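Local structure of glucose-6-phosphate isomerase (Plasmodium falciparum, 3QKI) at residues A[187-192]-A[520-526]. The protein probably interconverts alpha-D-glucose 6-phosphate and beta-D-fructose 6-phosphate, the isomerisation that follows glucose phosphorylation in glycolysis. Numbering follows the deposited sequence. Where two conformers were deposited one is given.
Sequences AMKYYY and ELNFYTC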
# COMPACT_ATOMS: atom_id res chain seq x y z
N ALA A 187 -7.23 10.94 -7.57
CA ALA A 187 -8.48 11.31 -6.92
C ALA A 187 -9.40 12.11 -7.83
O ALA A 187 -10.61 11.89 -7.84
CB ALA A 187 -8.19 12.12 -5.66
N MET A 188 -8.82 13.05 -8.57
CA MET A 188 -9.55 14.03 -9.37
C MET A 188 -9.76 13.73 -10.85
O MET A 188 -10.65 14.34 -11.45
CB MET A 188 -8.91 15.42 -9.18
CG MET A 188 -8.93 15.93 -7.73
SD MET A 188 -10.48 15.60 -6.81
CE MET A 188 -11.67 16.42 -7.89
N LYS A 189 -8.92 12.90 -11.46
CA LYS A 189 -9.01 12.67 -12.89
C LYS A 189 -10.39 12.29 -13.43
O LYS A 189 -10.82 12.87 -14.43
CB LYS A 189 -7.88 11.80 -13.44
CG LYS A 189 -7.98 10.30 -13.10
CD LYS A 189 -6.73 9.57 -13.62
CE LYS A 189 -6.95 8.08 -13.67
NZ LYS A 189 -5.66 7.34 -13.76
N TYR A 190 -11.10 11.37 -12.75
CA TYR A 190 -12.43 10.95 -13.18
C TYR A 190 -13.46 12.01 -12.93
O TYR A 190 -14.41 12.10 -13.70
CB TYR A 190 -12.83 9.57 -12.62
CG TYR A 190 -12.12 8.48 -13.38
CD1 TYR A 190 -12.48 8.16 -14.69
CD2 TYR A 190 -11.01 7.83 -12.84
CE1 TYR A 190 -11.82 7.16 -15.40
CE2 TYR A 190 -10.33 6.84 -13.55
CZ TYR A 190 -10.75 6.50 -14.83
OH TYR A 190 -10.05 5.55 -15.56
N TYR A 191 -13.27 12.86 -11.90
CA TYR A 191 -14.21 13.97 -11.68
C TYR A 191 -14.07 14.93 -12.87
O TYR A 191 -15.05 15.34 -13.47
CB TYR A 191 -13.93 14.67 -10.35
CG TYR A 191 -14.86 15.83 -10.10
CD1 TYR A 191 -14.49 17.13 -10.42
CD2 TYR A 191 -16.13 15.63 -9.57
CE1 TYR A 191 -15.35 18.21 -10.21
CE2 TYR A 191 -17.02 16.69 -9.37
CZ TYR A 191 -16.62 17.98 -9.70
OH TYR A 191 -17.47 19.04 -9.50
N TYR A 192 -12.82 15.22 -13.25
CA TYR A 192 -12.52 16.06 -14.38
C TYR A 192 -13.04 15.43 -15.71
O TYR A 192 -13.77 16.11 -16.44
CB TYR A 192 -11.01 16.31 -14.40
CG TYR A 192 -10.48 16.89 -15.69
CD1 TYR A 192 -10.72 18.22 -16.04
CD2 TYR A 192 -9.71 16.11 -16.55
CE1 TYR A 192 -10.20 18.76 -17.21
CE2 TYR A 192 -9.21 16.63 -17.73
CZ TYR A 192 -9.45 17.96 -18.06
OH TYR A 192 -8.92 18.45 -19.22
N GLU A 520 -19.33 15.23 -1.76
CA GLU A 520 -18.79 14.88 -3.07
C GLU A 520 -17.27 15.05 -3.03
O GLU A 520 -16.78 15.91 -2.30
CB GLU A 520 -19.40 15.89 -4.07
CG GLU A 520 -19.07 15.70 -5.54
CD GLU A 520 -19.84 16.62 -6.47
OE1 GLU A 520 -20.19 17.74 -6.04
OE2 GLU A 520 -20.08 16.21 -7.63
N LEU A 521 -16.54 14.30 -3.85
CA LEU A 521 -15.10 14.51 -3.99
C LEU A 521 -14.88 15.40 -5.22
O LEU A 521 -14.78 14.91 -6.35
CB LEU A 521 -14.30 13.20 -4.06
CG LEU A 521 -12.76 13.34 -4.14
CD1 LEU A 521 -12.19 14.21 -3.00
CD2 LEU A 521 -12.09 11.99 -4.19
N ASN A 522 -14.90 16.71 -5.01
CA ASN A 522 -14.65 17.67 -6.07
C ASN A 522 -13.28 18.33 -5.75
O ASN A 522 -12.61 17.90 -4.79
CB ASN A 522 -15.80 18.67 -6.22
CG ASN A 522 -16.15 19.44 -4.97
OD1 ASN A 522 -15.32 19.67 -4.09
ND2 ASN A 522 -17.40 19.82 -4.84
N PHE A 523 -12.83 19.30 -6.55
CA PHE A 523 -11.52 19.92 -6.31
C PHE A 523 -11.41 20.61 -4.95
O PHE A 523 -10.40 20.45 -4.25
CB PHE A 523 -11.13 20.86 -7.46
CG PHE A 523 -10.72 20.11 -8.70
CD1 PHE A 523 -9.40 19.71 -8.89
CD2 PHE A 523 -11.65 19.80 -9.69
CE1 PHE A 523 -9.03 18.97 -10.02
CE2 PHE A 523 -11.27 19.09 -10.84
CZ PHE A 523 -9.96 18.68 -11.00
N TYR A 524 -12.46 21.35 -4.55
CA TYR A 524 -12.51 22.06 -3.29
C TYR A 524 -12.41 21.07 -2.10
O TYR A 524 -11.60 21.27 -1.20
CB TYR A 524 -13.80 22.90 -3.23
CG TYR A 524 -13.96 23.63 -1.92
CD1 TYR A 524 -14.72 23.10 -0.89
CD2 TYR A 524 -13.36 24.88 -1.71
CE1 TYR A 524 -14.89 23.78 0.32
CE2 TYR A 524 -13.51 25.56 -0.51
CZ TYR A 524 -14.25 24.99 0.51
OH TYR A 524 -14.38 25.62 1.72
N THR A 525 -13.26 20.02 -2.11
CA THR A 525 -13.29 19.00 -1.07
C THR A 525 -11.95 18.23 -0.99
O THR A 525 -11.54 17.84 0.09
CB THR A 525 -14.52 18.11 -1.29
OG1 THR A 525 -15.70 18.93 -1.27
CG2 THR A 525 -14.65 17.03 -0.26
N CYS A 526 -11.29 17.99 -2.15
CA CYS A 526 -10.00 17.29 -2.14
C CYS A 526 -8.95 18.15 -1.40
O CYS A 526 -8.08 17.61 -0.71
CB CYS A 526 -9.55 16.94 -3.55
SG CYS A 526 -8.26 15.66 -3.62
O HOH W 1 -18.97 19.57 -7.39
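M188 lays its terminal methyl over the ring of F523, with CE 3.8 Å from the ring centroid and 10° off the normal, a CH-pi contact. The sulfur takes part more distantly: SD is 4.9 Å from the same centroid, above the same ring, completing a Met-aromatic contact. CB and CG of the methionine pass close to F523 CE1, and the bends at chi2 and chi3 (-57°) then turn CE over the ring centre. From here SD also packs against CB of C526, 3.6 Å away, and A187 CB meets SG of C526 and CD2 of L521. One turn along the same helix, Y191 lays one ring face on CA and CB of N522, CA standing 4.0 Å from the ring centroid, almost on the normal. The carboxylate of E520 comes to the tyrosine edge, OE2 lying 3.6 Å from CE2 in the plane of the ring, with the two planes nearly perpendicular.

N522 is the N-cap of helix 523-543, which follows strand 513-518 of the mixed sheet; helix 179-197 follows strand 168-172 of the parallel sheet, so the contact joins helices that follow strands of the two larger sheets of this phosphoglucose isomerase fold. The cap bond is straight, T525 N donating to N522 OD1 over 2.9 Å at 170°. While OD1 turns to the helix end, ND2 donates to a water that itself donates to E520 OE1 and hydrogen-bonds Y191 OH at 2.6 Å, a water-mediated polar link between segments that share no direct hydrogen bond. L521 O, beside the tyrosine ring, is hydrogen-bonded by H452 NE2. Y192 CB lies at the F523 ring edge, near CZ; F328 meets both rings, and the Y192 hydroxyl hydrogen-bonds N216 O.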